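Local coordinates for protein transcriptional regulator, TetR family (Legionella pneumophila subsp. pneumophila str. Philadelphia 1, PDB 3ON4) that probably binds DNA and regulates transcription as a TetR-family regulator, with a helix-turn-helix domain joined to an all-helical C-terminal domain, at residues L82-K87 with L142-Y147; L133-L138 with S151-A156; D35-T38 with K43-S46; V59-W64 with M106-M111; A94-T99 with G165-A170. One frame throughout, in Å; residues are numbered along the deposited sequence.

Interaction 1: L82-K87 with L142-Y147; sequences LSAKEK and LETNGY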
# COMPACT_ATOMS: atom_id res chain seq x y z
N LEU A 82 -17.91 -14.25 20.81
CA LEU A 82 -16.55 -14.19 20.29
C LEU A 82 -15.58 -13.65 21.33
O LEU A 82 -15.86 -12.67 22.02
CB LEU A 82 -16.48 -13.30 19.04
CG LEU A 82 -17.32 -13.74 17.84
CD1 LEU A 82 -17.10 -12.80 16.69
CD2 LEU A 82 -17.01 -15.19 17.43
N SER A 83 -14.41 -14.29 21.42
CA SER A 83 -13.32 -13.77 22.24
C SER A 83 -12.73 -12.55 21.51
O SER A 83 -13.00 -12.36 20.32
CB SER A 83 -12.26 -14.85 22.39
OG SER A 83 -11.62 -15.04 21.13
N ALA A 84 -11.92 -11.74 22.20
CA ALA A 84 -11.25 -10.62 21.54
C ALA A 84 -10.43 -11.08 20.34
O ALA A 84 -10.44 -10.48 19.27
CB ALA A 84 -10.38 -9.86 22.51
N LYS A 85 -9.70 -12.17 20.53
CA LYS A 85 -8.89 -12.74 19.48
C LYS A 85 -9.75 -13.15 18.30
O LYS A 85 -9.39 -12.89 17.17
CB LYS A 85 -8.14 -13.97 19.99
CG LYS A 85 -7.18 -14.56 19.00
CD LYS A 85 -6.34 -15.64 19.67
CE LYS A 85 -5.24 -16.10 18.77
NZ LYS A 85 -4.34 -17.04 19.49
N GLU A 86 -10.89 -13.77 18.58
CA GLU A 86 -11.79 -14.18 17.50
C GLU A 86 -12.35 -12.96 16.76
O GLU A 86 -12.57 -13.03 15.55
CB GLU A 86 -12.92 -15.05 18.06
CG GLU A 86 -12.51 -16.49 18.44
CD GLU A 86 -13.59 -17.27 19.17
OE1 GLU A 86 -14.37 -16.68 19.95
OE2 GLU A 86 -13.64 -18.50 19.00
N LYS A 87 -12.58 -11.86 17.46
CA LYS A 87 -13.07 -10.62 16.81
C LYS A 87 -12.04 -10.06 15.80
O LYS A 87 -12.40 -9.63 14.69
CB LYS A 87 -13.44 -9.56 17.86
CG LYS A 87 -14.66 -9.93 18.71
CD LYS A 87 -14.94 -8.90 19.79
CE LYS A 87 -16.16 -9.30 20.61
NZ LYS A 87 -16.25 -8.58 21.91
N LEU A 142 -8.94 -4.80 21.64
CA LEU A 142 -7.72 -5.22 22.34
C LEU A 142 -7.71 -4.79 23.80
O LEU A 142 -7.18 -5.51 24.65
CB LEU A 142 -6.48 -4.68 21.61
CG LEU A 142 -6.16 -5.28 20.24
CD1 LEU A 142 -5.07 -4.44 19.56
CD2 LEU A 142 -5.72 -6.74 20.33
N GLU A 143 -8.30 -3.64 24.10
CA GLU A 143 -8.46 -3.21 25.50
C GLU A 143 -9.38 -4.14 26.28
O GLU A 143 -9.13 -4.40 27.47
CB GLU A 143 -8.96 -1.77 25.58
CG GLU A 143 -7.90 -0.76 25.21
CD GLU A 143 -8.42 0.66 25.13
OE1 GLU A 143 -9.64 0.86 24.88
OE2 GLU A 143 -7.61 1.59 25.33
N THR A 144 -10.41 -4.68 25.62
CA THR A 144 -11.27 -5.71 26.26
C THR A 144 -10.50 -7.01 26.51
O THR A 144 -10.90 -7.81 27.34
CB THR A 144 -12.54 -6.04 25.45
OG1 THR A 144 -12.20 -6.73 24.24
CG2 THR A 144 -13.35 -4.77 25.15
N ASN A 145 -9.40 -7.21 25.79
CA ASN A 145 -8.55 -8.36 26.05
C ASN A 145 -7.54 -8.12 27.18
O ASN A 145 -6.73 -9.00 27.48
CB ASN A 145 -7.83 -8.77 24.77
CG ASN A 145 -7.47 -10.24 24.76
OD1 ASN A 145 -8.15 -11.07 25.35
ND2 ASN A 145 -6.37 -10.56 24.10
N GLY A 146 -7.59 -6.94 27.80
CA GLY A 146 -6.75 -6.65 28.96
C GLY A 146 -5.45 -5.92 28.63
O GLY A 146 -4.70 -5.58 29.53
N TYR A 147 -5.21 -5.66 27.34
CA TYR A 147 -4.06 -4.86 26.94
C TYR A 147 -4.24 -3.43 27.46
O TYR A 147 -5.35 -2.89 27.44
CB TYR A 147 -3.92 -4.82 25.42
CG TYR A 147 -3.37 -6.09 24.80
CD1 TYR A 147 -2.02 -6.41 24.90
CD2 TYR A 147 -4.20 -6.95 24.09
CE1 TYR A 147 -1.50 -7.56 24.30
CE2 TYR A 147 -3.70 -8.10 23.50
CZ TYR A 147 -2.36 -8.40 23.60
OH TYR A 147 -1.87 -9.54 23.02
O HOH W 1 -11.32 -12.13 25.01
O HOH W 2 -9.02 -13.18 23.30

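Interaction 2: L133-L138 with S151-A156; sequences LIIEWL and SSLSLA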
# COMPACT_ATOMS: atom_id res chain seq x y z
N LEU A 133 -11.20 5.02 12.10
CA LEU A 133 -12.28 4.14 12.54
C LEU A 133 -11.79 2.71 12.78
O LEU A 133 -12.12 2.11 13.79
CB LEU A 133 -13.40 4.12 11.52
CG LEU A 133 -14.66 3.37 11.95
CD1 LEU A 133 -15.92 4.15 11.57
CD2 LEU A 133 -14.63 1.99 11.34
N ILE A 134 -10.97 2.21 11.86
CA ILE A 134 -10.44 0.86 11.96
C ILE A 134 -9.52 0.72 13.16
O ILE A 134 -9.66 -0.23 13.94
CB ILE A 134 -9.68 0.42 10.68
CG1 ILE A 134 -10.60 0.32 9.45
CG2 ILE A 134 -8.91 -0.92 10.92
CD1 ILE A 134 -11.65 -0.72 9.53
N ILE A 135 -8.61 1.68 13.33
CA ILE A 135 -7.64 1.68 14.42
C ILE A 135 -8.34 1.78 15.79
O ILE A 135 -8.05 0.99 16.70
CB ILE A 135 -6.60 2.79 14.20
CG1 ILE A 135 -5.75 2.42 12.97
CG2 ILE A 135 -5.77 3.05 15.47
CD1 ILE A 135 -4.96 3.56 12.43
N GLU A 136 -9.30 2.71 15.90
CA GLU A 136 -10.10 2.83 17.13
C GLU A 136 -10.85 1.52 17.44
O GLU A 136 -10.85 1.08 18.59
CB GLU A 136 -11.07 4.01 17.03
CG GLU A 136 -11.93 4.26 18.29
CD GLU A 136 -11.10 4.42 19.56
OE1 GLU A 136 -10.02 5.07 19.50
OE2 GLU A 136 -11.51 3.87 20.60
N TRP A 137 -11.46 0.90 16.44
CA TRP A 137 -12.17 -0.38 16.66
C TRP A 137 -11.22 -1.47 17.17
O TRP A 137 -11.48 -2.14 18.18
CB TRP A 137 -12.81 -0.85 15.37
CG TRP A 137 -13.65 -2.04 15.57
CD1 TRP A 137 -14.95 -2.07 16.01
CD2 TRP A 137 -13.26 -3.40 15.37
NE1 TRP A 137 -15.39 -3.37 16.09
CE2 TRP A 137 -14.37 -4.21 15.71
CE3 TRP A 137 -12.07 -4.02 14.97
CZ2 TRP A 137 -14.33 -5.59 15.63
CZ3 TRP A 137 -12.03 -5.40 14.89
CH2 TRP A 137 -13.16 -6.17 15.21
N LEU A 138 -10.10 -1.64 16.48
CA LEU A 138 -9.05 -2.60 16.89
C LEU A 138 -8.50 -2.36 18.32
O LEU A 138 -8.39 -3.30 19.12
CB LEU A 138 -7.89 -2.58 15.87
CG LEU A 138 -8.10 -3.23 14.51
CD1 LEU A 138 -6.92 -2.99 13.55
CD2 LEU A 138 -8.34 -4.74 14.72
N SER A 151 -0.25 -0.35 24.55
CA SER A 151 -0.01 -1.60 23.84
C SER A 151 -1.12 -1.89 22.84
O SER A 151 -0.86 -2.45 21.80
CB SER A 151 0.10 -2.77 24.82
OG SER A 151 1.09 -2.52 25.81
N SER A 152 -2.36 -1.52 23.20
CA SER A 152 -3.51 -1.71 22.32
C SER A 152 -3.38 -0.86 21.04
O SER A 152 -3.63 -1.33 19.95
CB SER A 152 -4.81 -1.34 23.04
OG SER A 152 -5.15 -2.32 24.00
N LEU A 153 -2.97 0.39 21.21
CA LEU A 153 -2.79 1.28 20.07
C LEU A 153 -1.64 0.80 19.18
O LEU A 153 -1.77 0.84 17.96
CB LEU A 153 -2.53 2.70 20.56
CG LEU A 153 -2.85 3.88 19.65
CD1 LEU A 153 -4.28 3.80 19.04
CD2 LEU A 153 -2.67 5.19 20.46
N SER A 154 -0.52 0.39 19.78
CA SER A 154 0.63 -0.10 19.05
C SER A 154 0.28 -1.36 18.26
O SER A 154 0.63 -1.50 17.06
CB SER A 154 1.82 -0.39 19.99
OG SER A 154 2.90 -0.98 19.27
N LEU A 155 -0.42 -2.29 18.90
CA LEU A 155 -0.80 -3.54 18.23
C LEU A 155 -1.86 -3.29 17.16
O LEU A 155 -1.84 -3.91 16.09
CB LEU A 155 -1.29 -4.58 19.25
CG LEU A 155 -1.58 -6.01 18.78
CD1 LEU A 155 -0.46 -6.56 17.93
CD2 LEU A 155 -1.83 -6.96 20.00
N ALA A 156 -2.82 -2.40 17.46
CA ALA A 156 -3.82 -2.05 16.47
C ALA A 156 -3.12 -1.53 15.20
O ALA A 156 -3.46 -1.91 14.10
CB ALA A 156 -4.80 -0.99 17.04

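Interaction 3: D35-T38 with K43-S46; sequences DIAT and KTAS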
# COMPACT_ATOMS: atom_id res chain seq x y z
N ASP A 35 -15.41 5.26 -18.00
CA ASP A 35 -15.32 3.84 -17.63
C ASP A 35 -16.59 3.34 -16.95
O ASP A 35 -17.04 2.20 -17.20
CB ASP A 35 -14.14 3.58 -16.70
CG ASP A 35 -12.80 3.76 -17.38
OD1 ASP A 35 -12.68 3.45 -18.58
OD2 ASP A 35 -11.85 4.21 -16.69
N ILE A 36 -17.15 4.17 -16.06
CA ILE A 36 -18.36 3.79 -15.31
C ILE A 36 -19.55 3.71 -16.26
O ILE A 36 -20.31 2.75 -16.22
CB ILE A 36 -18.69 4.78 -14.18
CG1 ILE A 36 -17.58 4.78 -13.13
CG2 ILE A 36 -20.02 4.44 -13.53
CD1 ILE A 36 -17.83 5.76 -12.01
N ALA A 37 -19.70 4.74 -17.08
CA ALA A 37 -20.79 4.82 -18.05
C ALA A 37 -20.82 3.58 -18.96
O ALA A 37 -21.89 3.00 -19.23
CB ALA A 37 -20.65 6.07 -18.89
N THR A 38 -19.64 3.19 -19.43
CA THR A 38 -19.51 2.04 -20.31
C THR A 38 -19.86 0.77 -19.55
O THR A 38 -20.55 -0.09 -20.06
CB THR A 38 -18.07 1.94 -20.87
OG1 THR A 38 -17.84 3.05 -21.75
CG2 THR A 38 -17.84 0.64 -21.65
N LYS A 43 -25.50 7.18 -19.46
CA LYS A 43 -24.82 8.32 -20.09
C LYS A 43 -23.80 8.90 -19.12
O LYS A 43 -24.06 8.95 -17.92
CB LYS A 43 -25.85 9.38 -20.48
CG LYS A 43 -26.89 8.88 -21.49
CD LYS A 43 -28.01 9.89 -21.73
CE LYS A 43 -29.16 9.26 -22.51
NZ LYS A 43 -30.25 10.21 -22.82
N THR A 44 -22.63 9.31 -19.64
CA THR A 44 -21.59 9.92 -18.80
C THR A 44 -22.18 11.15 -18.12
O THR A 44 -21.83 11.48 -17.00
CB THR A 44 -20.32 10.30 -19.63
OG1 THR A 44 -19.80 9.12 -20.27
CG2 THR A 44 -19.22 10.92 -18.75
N ALA A 45 -23.13 11.79 -18.80
CA ALA A 45 -23.81 12.97 -18.25
C ALA A 45 -24.66 12.66 -17.01
O ALA A 45 -24.85 13.55 -16.17
CB ALA A 45 -24.67 13.64 -19.35
N SER A 46 -25.16 11.42 -16.89
CA SER A 46 -25.92 10.99 -15.71
C SER A 46 -24.99 10.81 -14.49
O SER A 46 -25.43 10.87 -13.35
CB SER A 46 -26.69 9.67 -15.98
OG SER A 46 -27.70 9.88 -16.98

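Interaction 4: V59-W64 with M106-M111; sequences VAVISW and MCLGGM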
# COMPACT_ATOMS: atom_id res chain seq x y z
N VAL A 59 -15.21 11.30 -2.66
CA VAL A 59 -15.66 11.54 -1.29
C VAL A 59 -16.82 10.62 -0.92
O VAL A 59 -16.84 10.00 0.16
CB VAL A 59 -16.08 13.02 -1.11
CG1 VAL A 59 -16.90 13.25 0.18
CG2 VAL A 59 -14.85 13.93 -1.14
N ALA A 60 -17.79 10.53 -1.81
CA ALA A 60 -18.99 9.74 -1.58
C ALA A 60 -18.68 8.22 -1.52
O ALA A 60 -19.23 7.51 -0.67
CB ALA A 60 -20.06 10.06 -2.67
N VAL A 61 -17.78 7.73 -2.37
CA VAL A 61 -17.38 6.32 -2.37
C VAL A 61 -16.71 5.96 -1.03
O VAL A 61 -17.05 4.96 -0.40
CB VAL A 61 -16.41 5.99 -3.53
CG1 VAL A 61 -15.80 4.58 -3.34
CG2 VAL A 61 -17.15 6.08 -4.87
N ILE A 62 -15.78 6.79 -0.57
CA ILE A 62 -15.07 6.45 0.67
C ILE A 62 -16.03 6.54 1.85
O ILE A 62 -16.02 5.68 2.72
CB ILE A 62 -13.85 7.32 0.96
CG1 ILE A 62 -12.85 7.28 -0.17
CG2 ILE A 62 -13.15 6.82 2.26
CD1 ILE A 62 -11.85 8.47 -0.18
N SER A 63 -16.89 7.56 1.86
CA SER A 63 -17.85 7.72 2.93
C SER A 63 -18.81 6.51 3.05
O SER A 63 -19.04 5.98 4.15
CB SER A 63 -18.62 9.04 2.76
OG SER A 63 -19.54 9.24 3.82
N TRP A 64 -19.35 6.08 1.90
CA TRP A 64 -20.20 4.89 1.83
C TRP A 64 -19.48 3.63 2.31
O TRP A 64 -20.00 2.85 3.14
CB TRP A 64 -20.60 4.71 0.38
CG TRP A 64 -21.49 3.57 0.10
CD1 TRP A 64 -22.64 3.23 0.75
CD2 TRP A 64 -21.33 2.62 -0.97
NE1 TRP A 64 -23.20 2.11 0.17
CE2 TRP A 64 -22.42 1.73 -0.90
CE3 TRP A 64 -20.36 2.44 -1.98
CZ2 TRP A 64 -22.57 0.66 -1.80
CZ3 TRP A 64 -20.51 1.39 -2.86
CH2 TRP A 64 -21.61 0.51 -2.77
N MSE A 106 -7.86 -4.63 -3.94
CA MSE A 106 -7.13 -4.07 -2.81
C MSE A 106 -8.14 -3.39 -1.89
O MSE A 106 -9.25 -3.03 -2.30
CB MSE A 106 -6.11 -3.06 -3.34
CG MSE A 106 -5.25 -2.34 -2.31
SE MSE A 106 -4.28 -3.55 -1.15
CE MSE A 106 -3.55 -2.25 0.07
N CYS A 107 -7.73 -3.18 -0.64
CA CYS A 107 -8.48 -2.36 0.31
C CYS A 107 -8.74 -0.99 -0.29
O CYS A 107 -7.80 -0.38 -0.82
CB CYS A 107 -7.65 -2.17 1.58
SG CYS A 107 -8.40 -1.06 2.84
N LEU A 108 -9.97 -0.49 -0.22
CA LEU A 108 -10.26 0.87 -0.73
C LEU A 108 -9.44 1.93 0.01
O LEU A 108 -8.90 2.89 -0.60
CB LEU A 108 -11.73 1.21 -0.57
CG LEU A 108 -12.23 2.49 -1.23
CD1 LEU A 108 -12.28 2.34 -2.78
CD2 LEU A 108 -13.60 2.83 -0.69
N GLY A 109 -9.32 1.77 1.32
CA GLY A 109 -8.52 2.67 2.12
C GLY A 109 -7.05 2.66 1.70
O GLY A 109 -6.41 3.72 1.57
N GLY A 110 -6.51 1.45 1.51
CA GLY A 110 -5.14 1.29 1.07
C GLY A 110 -4.87 1.96 -0.27
O GLY A 110 -3.81 2.58 -0.47
N MSE A 111 -5.82 1.82 -1.20
CA MSE A 111 -5.68 2.46 -2.49
C MSE A 111 -5.61 3.97 -2.37
O MSE A 111 -4.70 4.64 -2.96
CB MSE A 111 -6.82 2.04 -3.41
CG MSE A 111 -6.68 0.61 -3.92
SE MSE A 111 -5.03 0.33 -4.92
CE MSE A 111 -5.82 -0.55 -6.49

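Interaction 5: A94-T99 with G165-A170; sequences AILTLT and GGLLLA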
# COMPACT_ATOMS: atom_id res chain seq x y z
N ALA A 94 -13.48 -10.49 7.30
CA ALA A 94 -14.35 -9.48 6.69
C ALA A 94 -13.60 -8.64 5.64
O ALA A 94 -14.15 -8.34 4.59
CB ALA A 94 -14.97 -8.57 7.75
N ILE A 95 -12.35 -8.30 5.92
CA ILE A 95 -11.50 -7.55 4.97
C ILE A 95 -11.22 -8.43 3.74
O ILE A 95 -11.32 -7.97 2.61
CB ILE A 95 -10.19 -7.09 5.59
CG1 ILE A 95 -10.43 -6.07 6.72
CG2 ILE A 95 -9.25 -6.49 4.50
CD1 ILE A 95 -11.19 -4.79 6.28
N LEU A 96 -10.93 -9.70 3.96
CA LEU A 96 -10.67 -10.63 2.84
C LEU A 96 -11.87 -10.70 1.89
O LEU A 96 -11.70 -10.68 0.67
CB LEU A 96 -10.31 -12.02 3.33
CG LEU A 96 -8.91 -12.10 3.95
CD1 LEU A 96 -8.71 -13.47 4.63
CD2 LEU A 96 -7.82 -11.84 2.92
N THR A 97 -13.07 -10.75 2.46
CA THR A 97 -14.31 -10.78 1.67
C THR A 97 -14.44 -9.56 0.76
O THR A 97 -14.92 -9.67 -0.36
CB THR A 97 -15.53 -10.84 2.61
OG1 THR A 97 -15.52 -12.08 3.30
CG2 THR A 97 -16.85 -10.72 1.83
N LEU A 98 -14.01 -8.41 1.25
CA LEU A 98 -14.17 -7.16 0.52
C LEU A 98 -12.99 -6.88 -0.43
O LEU A 98 -13.07 -5.98 -1.28
CB LEU A 98 -14.28 -6.01 1.52
CG LEU A 98 -15.55 -5.97 2.38
CD1 LEU A 98 -15.34 -5.01 3.55
CD2 LEU A 98 -16.72 -5.57 1.50
N THR A 99 -11.90 -7.64 -0.30
CA THR A 99 -10.66 -7.32 -1.02
C THR A 99 -10.23 -8.52 -1.86
O THR A 99 -10.79 -8.78 -2.94
CB THR A 99 -9.58 -6.79 -0.05
OG1 THR A 99 -9.26 -7.79 0.92
CG2 THR A 99 -10.10 -5.49 0.68
N GLY A 165 -0.25 -4.11 3.93
CA GLY A 165 0.93 -4.57 3.20
C GLY A 165 0.76 -5.99 2.67
O GLY A 165 1.20 -6.30 1.56
N GLY A 166 0.15 -6.86 3.47
CA GLY A 166 -0.15 -8.23 3.06
C GLY A 166 -1.07 -8.32 1.85
O GLY A 166 -0.82 -9.10 0.91
N LEU A 167 -2.11 -7.49 1.86
CA LEU A 167 -3.04 -7.44 0.71
C LEU A 167 -2.35 -6.89 -0.51
O LEU A 167 -2.52 -7.40 -1.60
CB LEU A 167 -4.28 -6.58 1.02
CG LEU A 167 -5.33 -7.15 1.94
CD1 LEU A 167 -6.40 -6.10 2.30
CD2 LEU A 167 -5.98 -8.38 1.27
N LEU A 168 -1.54 -5.86 -0.32
CA LEU A 168 -0.83 -5.21 -1.41
C LEU A 168 0.03 -6.21 -2.18
O LEU A 168 0.02 -6.27 -3.42
CB LEU A 168 0.06 -4.11 -0.82
CG LEU A 168 0.71 -3.09 -1.74
CD1 LEU A 168 -0.35 -2.15 -2.38
CD2 LEU A 168 1.72 -2.26 -0.91
N LEU A 169 0.77 -7.04 -1.43
CA LEU A 169 1.68 -7.98 -2.05
C LEU A 169 0.98 -9.27 -2.49
O LEU A 169 1.37 -9.84 -3.52
CB LEU A 169 2.87 -8.28 -1.12
CG LEU A 169 3.65 -7.02 -0.73
CD1 LEU A 169 4.79 -7.36 0.19
CD2 LEU A 169 4.15 -6.32 -1.99
N ALA A 170 -0.00 -9.76 -1.73
CA ALA A 170 -0.70 -11.00 -2.10
C ALA A 170 -1.32 -10.89 -3.48
O ALA A 170 -1.27 -11.84 -4.26
CB ALA A 170 -1.78 -11.40 -1.07

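Interaction 1: L82-K87 with L142-Y147
A84 meets N145 through its methyl group. A84 CB lies 3.6 Å from N145 CB and 3.8 Å from N145 OD1. The methyl lies alongside the CB, CG and OD1 atoms of N145, on the carbonyl side of the amide. N145 has its CG anti to the backbone N (chi1 -153°), which lays the amide along this methyl. T144 flanks the same methyl, with its OG1 4.0 Å from A84 CB. That hydroxyl is hydrogen-bonded back to V141 O in its own helix.

No direct hydrogen bond joins the two segments. Water does the bridging. One water accepts from K85 N and donates to N145 OD1 at 3.1 Å. A second accepts from A84 N and reaches N145 OD1 only weakly.

Both partners sit at helix ends. S83 is the N-cap of helix 84-98 and forms a capping box with E86. E86 N donates to S83 OG at 2.9 Å, and S83 N donates to E86 OE1 at 2.8 Å in a nearly straight bond (170°). On the other side, G146, just after helix 121-144, has the positive phi of a Schellman motif. The contact thus joins the start of one helix to the end of another at the surface. Direct touch is small and van der Waals only, one methyl against carbon and oxygen atoms. The N145 carbonyl serves K85 N through one water, and A84 N more weakly through another. These first-turn N-H groups lack acceptors within their own helix.

Interaction 2: L133-L138 with S151-A156
L138 and A156 are the closest CA pair of segments 133-138 and 151-156, whose axes lie 8.9 Å apart with directions 131° from each other, nearer antiparallel than parallel. Their CA atoms are 5.3 Å apart. The small A156 side chain makes this possible.

A156 CB points at the other helix and is flanked by two residues of it. It sits 3.7 Å from L138 CB and 3.8 Å from I135 O. The methyl thus rests against backbone as well as side chain. In return, L138 CD1 reaches back to A156 O at 3.7 Å.

I135 makes a second touch. Its CG2 is the branch anti to the backbone N, and it meets L153 CD1 at 3.9 Å, the two side chains crossing obliquely. L153 carries its own CG anti to the backbone N (chi1 -156°), which swings its end toward I135.

Further out, L138 packs on I88 and F91 of helix 84-98. I135 also packs on F178 of the second subunit. Every contact between the two segments is apolar or van der Waals. Here the two helices of the C-terminal domain are joined by shape fit and buried carbon surface, with no polar link between the segments.

Interaction 3: D35-T38 with K43-S46
K43, whose carbonyl carbon lies 4.2 Å from A37 CB, gives its carbonyl oxygen to S46 N. This bond, K43 O to S46 N at 2.9 Å, closes the first turn at the start of helix 44-50. T44 lies inside this turn.

A37 carries the contact from the other side. Its CB points toward the 43-46 segment and meets T44 OG1 at 3.5 Å. The same methyl is 3.9 Å from T44 N. It therefore sits against the hydroxyl and the backbone nitrogen of one residue at once.

T44 presents these two atoms together because its OG1 is beside the backbone N and anti to the carbonyl carbon (chi1 -58°). Its CG2 methyl is turned the other way, anti to the backbone N. The hydroxyl branch, and not the methyl branch, touches A37. The CA atoms of A37 and T44 are only 5.2 Å apart, a spacing suited to a side chain as short as alanine.

Other residues extend the contact. A37 also packs on I47 of helix 44-50, and T44 packs on F33 and K34 of helix 33-40. I36 packs on I15, A19 and L22 of helix 11-26. Both segments belong to the predicted helix-turn-helix motif, the part expected to meet DNA in this family.

No hydrogen bond crosses between the segments. A37 CB and T44 OG1 touch by van der Waals contact alone. The two helices of the motif meet here by close approach at a small residue, with no polar link between the segments.

Interaction 4: V59-W64 with M106-M111
V61 turns its CG1 anti to the backbone N (chi1 169°), and L108 does the same with its CG (chi1 -171°). These torsions send V61 CG1 and the L108 isobutyl group toward each other. They meet with V61 CG1 3.9 Å from L108 CD2, the two side chains crossing at a slant.

The CD2 methyl of L108 makes the closest contacts. L108 CD2 also lies 4.1 Å from V61 O and 4.1 Å from I62 CA. It therefore rests against the backbone of helix 54-77 as well as a side chain. The backbones stay well apart, with the CA atoms of I62 and L108 7.5 Å from each other.

L108 is the first residue of helix 108-115. Just before it, C107 is the N-cap. G110 N donates to C107 SG at 3.4 Å with an angle of 161°, a capping bond from the first turn to the thiol side chain.

Neighbouring helices surround the contact. V61 packs on L16 and A19 of helix 11-26, L108 on I23 of the same helix, and I62 on I123 of helix 121-144. All three touching residues are buried. The contact is apolar and lies between the N-terminal and C-terminal parts of the chain. Such a long helix, running from the DNA-binding domain into the C-terminal domain and packed on a short helix there, is typical of the TetR fold.

Interaction 5: A94-T99 with G165-A170
Within segment 165-170, L167 alone touches segment 94-99, and it spreads its two methyls over three residues. L167 CD1 meets I95 CG2 at 3.6 Å. L167 CD2 meets T99 OG1 at 3.4 Å and L96 CD2 at 4.3 Å. CD1 also lies 3.6 Å from T99 OG1, so both methyls straddle the threonine oxygen. The side chain of L167 crosses those of I95 and T99 at about a right angle.

The next layer is what holds T99. Its OG1 stands between the backbone N and the carbonyl carbon (chi1 62°). From there it donates to I95 O, one turn back, at 2.7 Å. The donor comes from above the carbonyl plane, 48° out of it. T99 is also the first residue to leave helical backbone angles after helix 84-98, and T99 N still donates to L96 O at 3.2 Å. I95 puts its CG2 anti to the backbone N, which brings that branch up to L167 CD1.

Further out, L167 packs on Y100, on M106 and on L179 of helix 177-189, which L96 also touches. Beside L167 along its helix, L168 packs on A113 of the second subunit. The contact lies in the buried interior of the C-terminal domain, near the subunit interface.

The hydroxyl of T99 is buried against carbon, yet its proton has an acceptor within its own helix. That bond meets the polar need locally, so the leucine methyls can pack against the oxygen without depriving its proton of an acceptor.

From the N terminus, interaction 3 closes first, with four residues between its segments. It joins helices 33-40 and 44-50 of the predicted helix-turn-helix and touches no other contact. Interaction 4 opens on helix 54-77 and closes at 106-111. Within its loop, interactions 1 and 5 open on helix 84-98, so each crosses it. They also cross each other. Interaction 1 closes at 142-147, after interaction 2 has opened at 133-138, so these two cross and touch. Interaction 2 closes at 151-156, nested inside the loop that interaction 5 closes at 165-170. Interactions 4 and 5 touch through M106, C107, T99 and L167. Interaction 4 ties the connecting helix to the C-terminal domain. Interactions 1, 2 and 5 tie that domain together.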